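Local coordinates for putative citrate lyase, alfa subunit (Streptococcus mutans, PDB 2HJ0), which belongs to the citrate lyase alpha subunit (CitF) family and is probably an alpha/beta protein with Rossmann-like folds, at residues T66-R74 and T185-D196; F73-M82 and V230-E238. All blocks are in the same frame, centred on the assembly; numbering follows the deposited sequence.

Interaction 1 of 2, residues T66-R74 and T185-D196; sequences TISFHHHFR and TTCGSLGYAMID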
ATOM      1  N   THR A  66      -4.046  18.656  14.250  1.00 19.25           N
ATOM      2  CA  THR A  66      -4.947  17.521  14.294  1.00 17.60           C
ATOM      3  C   THR A  66      -4.179  16.213  14.416  1.00 16.79           C
ATOM      4  O   THR A  66      -3.197  15.995  13.722  1.00 18.32           O
ATOM      5  CB  THR A  66      -5.841  17.447  13.052  1.00 17.59           C
ATOM      6  OG1 THR A  66      -6.729  18.572  13.041  1.00 18.81           O
ATOM      7  CG2 THR A  66      -6.664  16.162  13.075  1.00 16.52           C
ATOM      8  N   ILE A  67      -4.631  15.351  15.315  1.00 13.63           N
ATOM      9  CA  ILE A  67      -3.994  14.072  15.521  1.00 11.46           C
ATOM     10  C   ILE A  67      -5.045  12.975  15.383  1.00 11.49           C
ATOM     11  O   ILE A  67      -6.241  13.228  15.539  1.00 10.32           O
ATOM     12  CB  ILE A  67      -3.341  14.006  16.923  1.00 11.29           C
ATOM     13  CG1 ILE A  67      -4.409  14.097  18.014  1.00  9.68           C
ATOM     14  CG2 ILE A  67      -2.349  15.145  17.083  1.00 10.58           C
ATOM     15  CD1 ILE A  67      -3.830  14.015  19.418  1.00  8.05           C
ATOM     16  N   SER A  68      -4.599  11.755  15.091  1.00 11.40           N
ATOM     17  CA  SER A  68      -5.518  10.623  14.933  1.00 10.06           C
ATOM     18  C   SER A  68      -5.077   9.376  15.695  1.00  9.84           C
ATOM     19  O   SER A  68      -3.928   9.270  16.142  1.00  8.84           O
ATOM     20  CB  SER A  68      -5.669  10.277  13.451  1.00  9.46           C
ATOM     21  OG  SER A  68      -4.406  10.068  12.840  1.00  8.64           O
ATOM     22  N   PHE A  69      -6.013   8.434  15.817  1.00  8.57           N
ATOM     23  CA  PHE A  69      -5.807   7.156  16.506  1.00  7.28           C
ATOM     24  C   PHE A  69      -6.780   6.156  15.904  1.00  5.80           C
ATOM     25  O   PHE A  69      -7.734   6.556  15.249  1.00  4.50           O
ATOM     26  CB  PHE A  69      -6.130   7.253  18.004  1.00  6.98           C
ATOM     27  CG  PHE A  69      -5.490   8.413  18.703  1.00  6.52           C
ATOM     28  CD1 PHE A  69      -6.092   9.666  18.702  1.00  7.75           C
ATOM     29  CD2 PHE A  69      -4.286   8.252  19.373  1.00  6.60           C
ATOM     30  CE1 PHE A  69      -5.500  10.742  19.356  1.00  6.66           C
ATOM     31  CE2 PHE A  69      -3.687   9.316  20.030  1.00  5.94           C
ATOM     32  CZ  PHE A  69      -4.296  10.563  20.022  1.00  6.55           C
ATOM     33  N   HIS A  70      -6.550   4.860  16.121  1.00  4.07           N
ATOM     34  CA  HIS A  70      -7.478   3.868  15.602  1.00  3.88           C
ATOM     35  C   HIS A  70      -8.123   3.138  16.779  1.00  4.10           C
ATOM     36  O   HIS A  70      -7.651   3.250  17.907  1.00  2.59           O
ATOM     37  CB  HIS A  70      -6.778   2.881  14.681  1.00  2.40           C
ATOM     38  CG  HIS A  70      -5.861   1.940  15.385  1.00  1.75           C
ATOM     39  ND1 HIS A  70      -4.490   2.047  15.311  1.00  2.99           N
ATOM     40  CD2 HIS A  70      -6.119   0.908  16.222  1.00  1.00           C
ATOM     41  CE1 HIS A  70      -3.940   1.125  16.080  1.00  3.34           C
ATOM     42  NE2 HIS A  70      -4.907   0.422  16.646  1.00  4.25           N
ATOM     43  N   HIS A  71      -9.207   2.409  16.527  1.00  5.27           N
ATOM     44  CA  HIS A  71      -9.893   1.690  17.603  1.00  6.87           C
ATOM     45  C   HIS A  71      -9.882   0.160  17.485  1.00  7.50           C
ATOM     46  O   HIS A  71     -10.811  -0.517  17.964  1.00  6.92           O
ATOM     47  CB  HIS A  71     -11.347   2.168  17.710  1.00  6.05           C
ATOM     48  CG  HIS A  71     -12.193   1.810  16.531  1.00  4.79           C
ATOM     49  ND1 HIS A  71     -12.015   2.375  15.288  1.00  4.55           N
ATOM     50  CD2 HIS A  71     -13.198   0.912  16.393  1.00  5.53           C
ATOM     51  CE1 HIS A  71     -12.869   1.841  14.434  1.00  4.92           C
ATOM     52  NE2 HIS A  71     -13.598   0.947  15.078  1.00  5.30           N
ATOM     53  N   HIS A  72      -8.839  -0.398  16.882  1.00  7.49           N
ATOM     54  CA  HIS A  72      -8.801  -1.851  16.731  1.00  9.38           C
ATOM     55  C   HIS A  72      -8.675  -2.610  18.045  1.00  8.83           C
ATOM     56  O   HIS A  72      -9.000  -3.791  18.114  1.00 10.15           O
ATOM     57  CB  HIS A  72      -7.687  -2.263  15.768  1.00  8.42           C
ATOM     58  CG  HIS A  72      -8.060  -2.122  14.329  1.00  8.14           C
ATOM     59  ND1 HIS A  72      -7.436  -1.234  13.480  1.00  9.94           N
ATOM     60  CD2 HIS A  72      -8.982  -2.772  13.581  1.00  8.75           C
ATOM     61  CE1 HIS A  72      -7.954  -1.344  12.269  1.00  9.92           C
ATOM     62  NE2 HIS A  72      -8.893  -2.274  12.302  1.00  9.63           N
ATOM     63  N   PHE A  73      -8.222  -1.930  19.089  1.00  9.79           N
ATOM     64  CA  PHE A  73      -8.085  -2.565  20.404  1.00 11.21           C
ATOM     65  C   PHE A  73      -9.369  -2.394  21.223  1.00 11.83           C
ATOM     66  O   PHE A  73      -9.498  -2.913  22.342  1.00  9.45           O
ATOM     67  CB  PHE A  73      -6.910  -1.967  21.176  1.00  9.39           C
ATOM     68  CG  PHE A  73      -5.583  -2.365  20.632  1.00  9.61           C
ATOM     69  CD1 PHE A  73      -4.681  -1.410  20.189  1.00  8.59           C
ATOM     70  CD2 PHE A  73      -5.240  -3.709  20.548  1.00 11.23           C
ATOM     71  CE1 PHE A  73      -3.456  -1.786  19.673  1.00  8.42           C
ATOM     72  CE2 PHE A  73      -4.016  -4.104  20.033  1.00 10.68           C
ATOM     73  CZ  PHE A  73      -3.120  -3.145  19.594  1.00 10.70           C
ATOM     74  N   ARG A  74     -10.310  -1.653  20.649  1.00 11.97           N
ATOM     75  CA  ARG A  74     -11.584  -1.391  21.281  1.00 12.50           C
ATOM     76  C   ARG A  74     -11.474  -0.995  22.741  1.00 13.09           C
ATOM     77  O   ARG A  74     -10.673  -0.130  23.077  1.00 14.06           O
ATOM     78  CB  ARG A  74     -12.479  -2.601  21.113  1.00 12.38           C
ATOM     79  CG  ARG A  74     -12.724  -2.874  19.663  1.00 15.21           C
ATOM     80  CD  ARG A  74     -13.984  -3.652  19.472  1.00 16.69           C
ATOM     81  NE  ARG A  74     -13.685  -5.062  19.332  1.00 19.41           N
ATOM     82  CZ  ARG A  74     -14.606  -6.008  19.283  1.00 20.76           C
ATOM     83  NH1 ARG A  74     -14.236  -7.283  19.153  1.00 20.81           N
ATOM     84  NH2 ARG A  74     -15.888  -5.665  19.373  1.00 20.00           N
ATOM     85  N   THR A 185      -0.095  -8.438  22.307  1.00 18.27           N
ATOM     86  CA  THR A 185      -1.367  -7.754  22.360  1.00 18.36           C
ATOM     87  C   THR A 185      -1.848  -7.504  20.944  1.00 18.54           C
ATOM     88  O   THR A 185      -1.901  -6.355  20.494  1.00 19.53           O
ATOM     89  CB  THR A 185      -1.226  -6.406  23.066  1.00 19.93           C
ATOM     90  OG1 THR A 185      -0.469  -6.572  24.269  1.00 21.42           O
ATOM     91  CG2 THR A 185      -2.596  -5.840  23.403  1.00 21.67           C
ATOM     92  N   THR A 186      -2.195  -8.578  20.239  1.00 16.81           N
ATOM     93  CA  THR A 186      -2.665  -8.482  18.855  1.00 15.30           C
ATOM     94  C   THR A 186      -4.116  -8.037  18.723  1.00 13.27           C
ATOM     95  O   THR A 186      -4.860  -8.036  19.689  1.00 13.68           O
ATOM     96  CB  THR A 186      -2.534  -9.844  18.140  1.00 15.61           C
ATOM     97  OG1 THR A 186      -3.456 -10.779  18.725  1.00 15.73           O
ATOM     98  CG2 THR A 186      -1.112 -10.386  18.273  1.00 13.80           C
ATOM     99  N   CYS A 187      -4.514  -7.665  17.517  1.00 12.68           N
ATOM    100  CA  CYS A 187      -5.894  -7.250  17.269  1.00 12.62           C
ATOM    101  C   CYS A 187      -6.299  -7.657  15.854  1.00 12.09           C
ATOM    102  O   CYS A 187      -7.409  -7.378  15.403  1.00 11.26           O
ATOM    103  CB  CYS A 187      -6.023  -5.740  17.404  1.00 11.79           C
ATOM    104  SG  CYS A 187      -4.956  -4.861  16.265  1.00 13.07           S
ATOM    105  N   GLY A 188      -5.375  -8.303  15.153  1.00 12.13           N
ATOM    106  CA  GLY A 188      -5.653  -8.737  13.801  1.00 13.73           C
ATOM    107  C   GLY A 188      -5.473  -7.642  12.763  1.00 13.63           C
ATOM    108  O   GLY A 188      -4.410  -7.027  12.665  1.00 14.57           O
ATOM    109  N   SER A 189      -6.518  -7.399  11.980  1.00 11.89           N
ATOM    110  CA  SER A 189      -6.465  -6.383  10.955  1.00 12.60           C
ATOM    111  C   SER A 189      -6.181  -4.989  11.511  1.00 13.32           C
ATOM    112  O   SER A 189      -6.401  -4.715  12.694  1.00 13.52           O
ATOM    113  CB  SER A 189      -7.775  -6.354  10.184  1.00 12.78           C
ATOM    114  OG  SER A 189      -7.778  -5.271   9.273  1.00 12.66           O
ATOM    115  N   LEU A 190      -5.678  -4.121  10.639  1.00 12.93           N
ATOM    116  CA  LEU A 190      -5.358  -2.739  10.982  1.00 12.26           C
ATOM    117  C   LEU A 190      -5.898  -1.801   9.910  1.00 12.49           C
ATOM    118  O   LEU A 190      -5.312  -0.755   9.645  1.00 12.14           O
ATOM    119  CB  LEU A 190      -3.853  -2.561  11.090  1.00 11.01           C
ATOM    120  CG  LEU A 190      -3.228  -3.125  12.355  1.00 10.15           C
ATOM    121  CD1 LEU A 190      -1.727  -2.903  12.308  1.00  8.24           C
ATOM    122  CD2 LEU A 190      -3.836  -2.441  13.586  1.00  9.58           C
ATOM    123  N   GLY A 191      -7.023  -2.190   9.314  1.00 12.99           N
ATOM    124  CA  GLY A 191      -7.642  -1.413   8.258  1.00 13.07           C
ATOM    125  C   GLY A 191      -7.938   0.051   8.526  1.00 12.77           C
ATOM    126  O   GLY A 191      -7.832   0.872   7.617  1.00 12.09           O
ATOM    127  N   TYR A 192      -8.320   0.401   9.747  1.00 12.36           N
ATOM    128  CA  TYR A 192      -8.605   1.799  10.002  1.00 12.82           C
ATOM    129  C   TYR A 192      -7.284   2.555  10.165  1.00 14.47           C
ATOM    130  O   TYR A 192      -7.153   3.671   9.683  1.00 16.65           O
ATOM    131  CB  TYR A 192      -9.505   1.970  11.237  1.00 11.53           C
ATOM    132  CG  TYR A 192     -10.843   1.262  11.116  1.00 12.20           C
ATOM    133  CD1 TYR A 192     -11.671   1.470  10.007  1.00 11.58           C
ATOM    134  CD2 TYR A 192     -11.249   0.325  12.077  1.00 12.02           C
ATOM    135  CE1 TYR A 192     -12.866   0.748   9.852  1.00 13.46           C
ATOM    136  CE2 TYR A 192     -12.437  -0.400  11.938  1.00 11.92           C
ATOM    137  CZ  TYR A 192     -13.240  -0.190  10.822  1.00 13.50           C
ATOM    138  OH  TYR A 192     -14.390  -0.934  10.650  1.00 12.43           O
ATOM    139  N   ALA A 193      -6.290   1.947  10.808  1.00 14.26           N
ATOM    140  CA  ALA A 193      -5.010   2.626  10.990  1.00 13.77           C
ATOM    141  C   ALA A 193      -4.204   2.755   9.700  1.00 14.75           C
ATOM    142  O   ALA A 193      -3.458   3.721   9.517  1.00 14.86           O
ATOM    143  CB  ALA A 193      -4.181   1.912  12.038  1.00 12.72           C
HETATM  144  N   MSE A 194      -4.355   1.789   8.802  1.00 15.43           N
HETATM  145  CA  MSE A 194      -3.606   1.810   7.546  1.00 17.04           C
HETATM  146  C   MSE A 194      -3.830   3.053   6.710  1.00 16.04           C
HETATM  147  O   MSE A 194      -2.931   3.498   6.001  1.00 15.84           O
HETATM  148  CB  MSE A 194      -3.922   0.569   6.704  1.00 18.16           C
HETATM  149  CG  MSE A 194      -3.189  -0.680   7.162  1.00 21.09           C
HETATM  150 SE   MSE A 194      -3.961  -2.327   6.489  1.00 25.65          SE
HETATM  151  CE  MSE A 194      -2.747  -2.691   5.025  1.00 24.71           C
ATOM    152  N   ILE A 195      -5.025   3.618   6.784  1.00 15.84           N
ATOM    153  CA  ILE A 195      -5.294   4.808   6.008  1.00 16.18           C
ATOM    154  C   ILE A 195      -4.630   6.008   6.670  1.00 15.68           C
ATOM    155  O   ILE A 195      -4.126   6.886   5.993  1.00 15.36           O
ATOM    156  CB  ILE A 195      -6.790   5.033   5.864  1.00 17.20           C
ATOM    157  CG1 ILE A 195      -7.044   6.339   5.133  1.00 17.40           C
ATOM    158  CG2 ILE A 195      -7.448   5.043   7.218  1.00 18.29           C
ATOM    159  CD1 ILE A 195      -8.499   6.566   4.862  1.00 18.90           C
ATOM    160  N   ASP A 196      -4.610   6.032   7.996  1.00 15.51           N
ATOM    161  CA  ASP A 196      -3.969   7.116   8.708  1.00 14.90           C
ATOM    162  C   ASP A 196      -2.513   7.212   8.328  1.00 14.01           C
ATOM    163  O   ASP A 196      -2.033   8.266   7.953  1.00 14.89           O
ATOM    164  CB  ASP A 196      -4.047   6.892  10.209  1.00 17.56           C
ATOM    165  CG  ASP A 196      -5.422   7.156  10.763  1.00 20.03           C
ATOM    166  OD1 ASP A 196      -6.398   6.631  10.191  1.00 21.01           O
ATOM    167  OD2 ASP A 196      -5.526   7.888  11.767  1.00 21.02           O
TER

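Interaction 2 of 2, residues F73-M82 and V230-E238; sequences FREGDYVMNM and VVDAIGDPE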
ATOM      1  N   PHE A  73      -8.222  -1.930  19.089  1.00  9.79           N
ATOM      2  CA  PHE A  73      -8.085  -2.565  20.404  1.00 11.21           C
ATOM      3  C   PHE A  73      -9.369  -2.394  21.223  1.00 11.83           C
ATOM      4  O   PHE A  73      -9.498  -2.913  22.342  1.00  9.45           O
ATOM      5  CB  PHE A  73      -6.910  -1.967  21.176  1.00  9.39           C
ATOM      6  CG  PHE A  73      -5.583  -2.365  20.632  1.00  9.61           C
ATOM      7  CD1 PHE A  73      -4.681  -1.410  20.189  1.00  8.59           C
ATOM      8  CD2 PHE A  73      -5.240  -3.709  20.548  1.00 11.23           C
ATOM      9  CE1 PHE A  73      -3.456  -1.786  19.673  1.00  8.42           C
ATOM     10  CE2 PHE A  73      -4.016  -4.104  20.033  1.00 10.68           C
ATOM     11  CZ  PHE A  73      -3.120  -3.145  19.594  1.00 10.70           C
ATOM     12  N   ARG A  74     -10.310  -1.653  20.649  1.00 11.97           N
ATOM     13  CA  ARG A  74     -11.584  -1.391  21.281  1.00 12.50           C
ATOM     14  C   ARG A  74     -11.474  -0.995  22.741  1.00 13.09           C
ATOM     15  O   ARG A  74     -10.673  -0.130  23.077  1.00 14.06           O
ATOM     16  CB  ARG A  74     -12.479  -2.601  21.113  1.00 12.38           C
ATOM     17  CG  ARG A  74     -12.724  -2.874  19.663  1.00 15.21           C
ATOM     18  CD  ARG A  74     -13.984  -3.652  19.472  1.00 16.69           C
ATOM     19  NE  ARG A  74     -13.685  -5.062  19.332  1.00 19.41           N
ATOM     20  CZ  ARG A  74     -14.606  -6.008  19.283  1.00 20.76           C
ATOM     21  NH1 ARG A  74     -14.236  -7.283  19.153  1.00 20.81           N
ATOM     22  NH2 ARG A  74     -15.888  -5.665  19.373  1.00 20.00           N
ATOM     23  N   GLU A  75     -12.271  -1.621  23.608  1.00 13.52           N
ATOM     24  CA  GLU A  75     -12.269  -1.289  25.037  1.00 13.93           C
ATOM     25  C   GLU A  75     -10.969  -1.606  25.741  1.00 14.94           C
ATOM     26  O   GLU A  75     -10.801  -1.291  26.918  1.00 15.53           O
ATOM     27  CB  GLU A  75     -13.406  -2.003  25.761  1.00 13.47           C
ATOM     28  CG  GLU A  75     -14.807  -1.601  25.306  1.00 16.91           C
ATOM     29  CD  GLU A  75     -15.143  -0.126  25.574  1.00 17.54           C
ATOM     30  OE1 GLU A  75     -14.514   0.498  26.460  1.00 14.40           O
ATOM     31  OE2 GLU A  75     -16.058   0.389  24.896  1.00 19.01           O
ATOM     32  N   GLY A  76     -10.052  -2.240  25.023  1.00 16.12           N
ATOM     33  CA  GLY A  76      -8.779  -2.572  25.620  1.00 16.18           C
ATOM     34  C   GLY A  76      -7.708  -1.573  25.237  1.00 17.83           C
ATOM     35  O   GLY A  76      -6.553  -1.742  25.627  1.00 19.03           O
ATOM     36  N   ASP A  77      -8.072  -0.522  24.501  1.00 17.45           N
ATOM     37  CA  ASP A  77      -7.072   0.463  24.072  1.00 18.13           C
ATOM     38  C   ASP A  77      -6.377   1.240  25.183  1.00 19.03           C
ATOM     39  O   ASP A  77      -6.998   1.639  26.165  1.00 19.40           O
ATOM     40  CB  ASP A  77      -7.656   1.491  23.102  1.00 17.33           C
ATOM     41  CG  ASP A  77      -6.640   2.549  22.726  1.00 17.47           C
ATOM     42  OD1 ASP A  77      -5.697   2.219  21.985  1.00 18.45           O
ATOM     43  OD2 ASP A  77      -6.755   3.703  23.198  1.00 19.21           O
ATOM     44  N   TYR A  78      -5.080   1.470  25.002  1.00 19.12           N
ATOM     45  CA  TYR A  78      -4.286   2.224  25.961  1.00 18.73           C
ATOM     46  C   TYR A  78      -3.614   3.419  25.294  1.00 18.41           C
ATOM     47  O   TYR A  78      -3.304   4.400  25.957  1.00 17.48           O
ATOM     48  CB  TYR A  78      -3.203   1.344  26.568  1.00 19.83           C
ATOM     49  CG  TYR A  78      -3.670   0.327  27.583  1.00 22.88           C
ATOM     50  CD1 TYR A  78      -2.788  -0.634  28.067  1.00 23.34           C
ATOM     51  CD2 TYR A  78      -4.978   0.318  28.065  1.00 25.20           C
ATOM     52  CE1 TYR A  78      -3.183  -1.583  28.998  1.00 24.31           C
ATOM     53  CE2 TYR A  78      -5.388  -0.638  29.010  1.00 26.79           C
ATOM     54  CZ  TYR A  78      -4.473  -1.590  29.467  1.00 25.43           C
ATOM     55  OH  TYR A  78      -4.839  -2.565  30.370  1.00 24.32           O
ATOM     56  N   VAL A  79      -3.388   3.322  23.985  1.00 18.74           N
ATOM     57  CA  VAL A  79      -2.726   4.368  23.211  1.00 18.67           C
ATOM     58  C   VAL A  79      -3.399   5.728  23.273  1.00 19.15           C
ATOM     59  O   VAL A  79      -2.731   6.714  23.532  1.00 19.53           O
ATOM     60  CB  VAL A  79      -2.586   3.947  21.738  1.00 19.55           C
ATOM     61  CG1 VAL A  79      -1.859   5.014  20.944  1.00 17.81           C
ATOM     62  CG2 VAL A  79      -1.852   2.626  21.655  1.00 19.40           C
HETATM   63  N   MSE A  80      -4.706   5.789  23.041  1.00 21.18           N
HETATM   64  CA  MSE A  80      -5.440   7.058  23.082  1.00 23.41           C
HETATM   65  C   MSE A  80      -5.205   7.817  24.388  1.00 22.97           C
HETATM   66  O   MSE A  80      -4.647   8.910  24.374  1.00 22.03           O
HETATM   67  CB  MSE A  80      -6.947   6.815  22.915  1.00 27.06           C
HETATM   68  CG  MSE A  80      -7.559   7.257  21.570  1.00 31.29           C
HETATM   69 SE   MSE A  80      -8.480   9.013  21.522  1.00 35.82          SE
HETATM   70  CE  MSE A  80     -10.309   8.457  21.939  1.00 33.59           C
ATOM     71  N   ASN A  81      -5.629   7.230  25.507  1.00 22.81           N
ATOM     72  CA  ASN A  81      -5.489   7.864  26.818  1.00 24.11           C
ATOM     73  C   ASN A  81      -4.048   8.177  27.134  1.00 25.49           C
ATOM     74  O   ASN A  81      -3.740   9.138  27.838  1.00 25.74           O
ATOM     75  CB  ASN A  81      -6.040   6.972  27.936  1.00 22.83           C
ATOM     76  CG  ASN A  81      -7.499   6.625  27.745  1.00 22.24           C
ATOM     77  OD1 ASN A  81      -8.279   7.408  27.203  1.00 22.32           O
ATOM     78  ND2 ASN A  81      -7.882   5.451  28.213  1.00 21.50           N
HETATM   79  N   MSE A  82      -3.163   7.348  26.613  1.00 27.58           N
HETATM   80  CA  MSE A  82      -1.740   7.515  26.832  1.00 29.71           C
HETATM   81  C   MSE A  82      -1.225   8.812  26.192  1.00 29.16           C
HETATM   82  O   MSE A  82      -0.746   9.705  26.889  1.00 28.98           O
HETATM   83  CB  MSE A  82      -1.015   6.313  26.241  1.00 34.25           C
HETATM   84  CG  MSE A  82       0.331   6.011  26.848  1.00 40.54           C
HETATM   85 SE   MSE A  82       1.005   4.400  26.048  1.00 51.56          SE
HETATM   86  CE  MSE A  82      -0.162   3.123  26.881  1.00 46.53           C
ATOM     87  N   VAL A 230       8.375   2.247  22.173  1.00 12.49           N
ATOM     88  CA  VAL A 230       8.026   1.007  22.835  1.00 13.23           C
ATOM     89  C   VAL A 230       7.494   1.272  24.235  1.00 13.56           C
ATOM     90  O   VAL A 230       8.057   2.076  24.959  1.00 12.93           O
ATOM     91  CB  VAL A 230       9.257   0.105  22.947  1.00 12.64           C
ATOM     92  CG1 VAL A 230       8.925  -1.099  23.800  1.00 13.19           C
ATOM     93  CG2 VAL A 230       9.711  -0.335  21.560  1.00 11.14           C
ATOM     94  N   VAL A 231       6.413   0.599  24.611  1.00 16.15           N
ATOM     95  CA  VAL A 231       5.843   0.764  25.950  1.00 18.15           C
ATOM     96  C   VAL A 231       5.547  -0.602  26.569  1.00 19.85           C
ATOM     97  O   VAL A 231       5.561  -1.618  25.874  1.00 20.44           O
ATOM     98  CB  VAL A 231       4.539   1.587  25.921  1.00 17.06           C
ATOM     99  CG1 VAL A 231       4.850   3.022  25.548  1.00 16.56           C
ATOM    100  CG2 VAL A 231       3.552   0.973  24.931  1.00 15.87           C
ATOM    101  N   ASP A 232       5.269  -0.628  27.869  1.00 21.58           N
ATOM    102  CA  ASP A 232       4.986  -1.887  28.550  1.00 23.05           C
ATOM    103  C   ASP A 232       3.733  -2.583  28.014  1.00 21.98           C
ATOM    104  O   ASP A 232       3.713  -3.809  27.890  1.00 21.99           O
ATOM    105  CB  ASP A 232       4.860  -1.662  30.066  1.00 26.38           C
ATOM    106  CG  ASP A 232       4.734  -2.974  30.846  1.00 32.10           C
ATOM    107  OD1 ASP A 232       5.667  -3.820  30.756  1.00 35.34           O
ATOM    108  OD2 ASP A 232       3.705  -3.160  31.546  1.00 32.68           O
ATOM    109  N   ALA A 233       2.701  -1.805  27.686  1.00 21.31           N
ATOM    110  CA  ALA A 233       1.446  -2.360  27.163  1.00 21.47           C
ATOM    111  C   ALA A 233       0.632  -1.345  26.388  1.00 20.95           C
ATOM    112  O   ALA A 233       0.389  -0.247  26.873  1.00 21.36           O
ATOM    113  CB  ALA A 233       0.597  -2.913  28.299  1.00 20.64           C
ATOM    114  N   ILE A 234       0.189  -1.715  25.195  1.00 21.31           N
ATOM    115  CA  ILE A 234      -0.604  -0.802  24.391  1.00 22.44           C
ATOM    116  C   ILE A 234      -2.071  -1.122  24.543  1.00 24.19           C
ATOM    117  O   ILE A 234      -2.932  -0.294  24.257  1.00 25.27           O
ATOM    118  CB  ILE A 234      -0.232  -0.899  22.924  1.00 21.46           C
ATOM    119  CG1 ILE A 234      -0.492  -2.316  22.427  1.00 21.54           C
ATOM    120  CG2 ILE A 234       1.229  -0.547  22.747  1.00 22.22           C
ATOM    121  CD1 ILE A 234      -0.075  -2.535  21.008  1.00 21.80           C
ATOM    122  N   GLY A 235      -2.356  -2.329  25.004  1.00 27.07           N
ATOM    123  CA  GLY A 235      -3.738  -2.723  25.189  1.00 31.95           C
ATOM    124  C   GLY A 235      -3.900  -3.694  26.337  1.00 35.09           C
ATOM    125  O   GLY A 235      -2.938  -4.314  26.776  1.00 34.81           O
ATOM    126  N   ASP A 236      -5.129  -3.830  26.818  1.00 39.56           N
ATOM    127  CA  ASP A 236      -5.421  -4.730  27.922  1.00 44.54           C
ATOM    128  C   ASP A 236      -5.198  -6.178  27.497  1.00 47.40           C
ATOM    129  O   ASP A 236      -5.726  -6.621  26.481  1.00 47.27           O
ATOM    130  CB  ASP A 236      -6.867  -4.541  28.379  1.00 46.08           C
ATOM    131  CG  ASP A 236      -7.102  -5.040  29.790  1.00 48.05           C
ATOM    132  OD1 ASP A 236      -6.817  -6.234  30.054  1.00 47.95           O
ATOM    133  OD2 ASP A 236      -7.576  -4.235  30.630  1.00 48.48           O
ATOM    134  N   PRO A 237      -4.414  -6.933  28.282  1.00 50.73           N
ATOM    135  CA  PRO A 237      -4.096  -8.339  28.013  1.00 54.18           C
ATOM    136  C   PRO A 237      -5.255  -9.173  27.473  1.00 57.64           C
ATOM    137  O   PRO A 237      -5.352  -9.405  26.266  1.00 57.99           O
ATOM    138  CB  PRO A 237      -3.610  -8.838  29.366  1.00 53.74           C
ATOM    139  CG  PRO A 237      -2.893  -7.643  29.906  1.00 52.39           C
ATOM    140  CD  PRO A 237      -3.852  -6.514  29.579  1.00 51.42           C
ATOM    141  N   GLU A 238      -6.127  -9.631  28.366  1.00 61.15           N
ATOM    142  CA  GLU A 238      -7.263 -10.446  27.948  1.00 64.79           C
ATOM    143  C   GLU A 238      -8.289  -9.652  27.140  1.00 66.50           C
ATOM    144  O   GLU A 238      -9.262 -10.216  26.637  1.00 67.14           O
ATOM    145  CB  GLU A 238      -7.938 -11.095  29.170  1.00 65.73           C
ATOM    146  CG  GLU A 238      -7.425 -10.612  30.517  1.00 66.91           C
ATOM    147  CD  GLU A 238      -7.700  -9.141  30.744  1.00 67.78           C
ATOM    148  OE1 GLU A 238      -7.305  -8.621  31.808  1.00 69.37           O
ATOM    149  OE2 GLU A 238      -8.313  -8.505  29.860  1.00 67.10           O
TER

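Interaction 1 of 2, residues T66-R74 and T185-D196
The backbones of 66-74 and 185-196 run past each other in opposite senses, nearest at His-70 and Ala-193, whose CA atoms lie 5.4 Å apart, with Ser-68 facing Asp-196 at one end and Phe-73 facing Cys-187 at the other. At the strand end, Ser-68 OG donates to Asp-196 OD2 over 2.7 Å, meeting the oxygen on its anti side, 22° out of the carboxylate plane. Asp-196 OD1 has a second partner in a salt bridge with Arg-151. Next along, the methyl of Ala-193 packs against the His-70 side chain.

Strand 66-69 lies inside a largely parallel sheet, between strands 164-169 and 95-99, and helix 191-199 packs beside it, consistent with the Rossmann-like fold of its clan; beyond the strand the chain makes a type I turn, His-71 to Arg-74. A citric acid molecule, probably from the crystallisation liquor, has its nearest atom about 3 Å from the His-71 side chain.

The turn brings two imidazoles to Tyr-192. The His-71 ring, hydrogen-bonded at ND1 to Ser-100 OG, is tilted 19° from the phenol and slid past it, centroids of His-71 and Tyr-192 4.8 Å apart, so they barely overlap. His-72 makes a similar slid, near-parallel pair with Tyr-192. With CG anti to the carbonyl carbon (chi1 -81°), its ring comes beneath Ser-189 O, which stands 3.3 Å from the His-72 ring plane, over its centre; His-72 NE2 is hydrogen-bonded to Val-328 O. Cys-187 SG approaches the Phe-73 ring obliquely, 4.4 Å from its centroid, and the carbonyl oxygens of Thr-185 and Thr-186 lie at that ring's edge.

Interaction 2 of 2, residues F73-M82 and V230-E238
One backbone hydrogen bond joins Gly-76 to Asp-236: Asp-236 N donates over 2.8 Å to an in-plane lone pair of Gly-76 O. A weak and less certain bond, from Tyr-78 N to Ile-234 O, accompanies the single beta bridge between Asp-77 and Gly-235.

Aromatic contact centres on Tyr-78. With CG anti to the carbonyl carbon (chi1 -74°), its ring lies along the opposing chain: Gly-235 CA sits 4.0 Å from the Tyr-78 ring centroid in a CH-pi contact over the face, and Ala-233 O meets the edge. The phenol ends at Asp-236, where Tyr-78 OH to Asp-236 OD2, at 3.2 Å, is a weak hydrogen bond.

Among apolar pairs, Ile-234 CD1 reaches Phe-73 CZ at 3.4 Å, Val-79 CG2 lies alongside Ile-234 CB, and SE of the selenomethionine at Met-82 slides past Val-231 CG1 at 4.1 Å. The Asp-77 side chain leaves the backbone away from 230-238, and its OD2 accepts from Met-80 N through the syn lone pair, an Asx motif; His-106 NE2 is also hydrogen-bonded to it.

The one charged group taking part, Asp-236, meets only a weak phenol bond across the contact, which probably depends on shape and backbone polarity more than on charge.

How the interactions relate
Read from the N terminus, the chain leaves strand 66-69, turns through Phe-73 and Arg-74, which both contacts share, and enters helix 79-89. Interaction 1 then closes a loop of 110 residues when 185-196 returns to the strand end and the turn; interaction 2 closes one of 147 residues when 230-238, after strand 227-230, comes back to the start of helix 79-89. Since the segments alternate along the chain, the two loops cross instead of nesting. The contacts also meet directly: Thr-185 packs on Ile-234 and Gly-235, and Phe-69 on Met-80. One strand-turn-helix unit is thereby tied both to helix 191-199 and to the loop that follows strand 227-230.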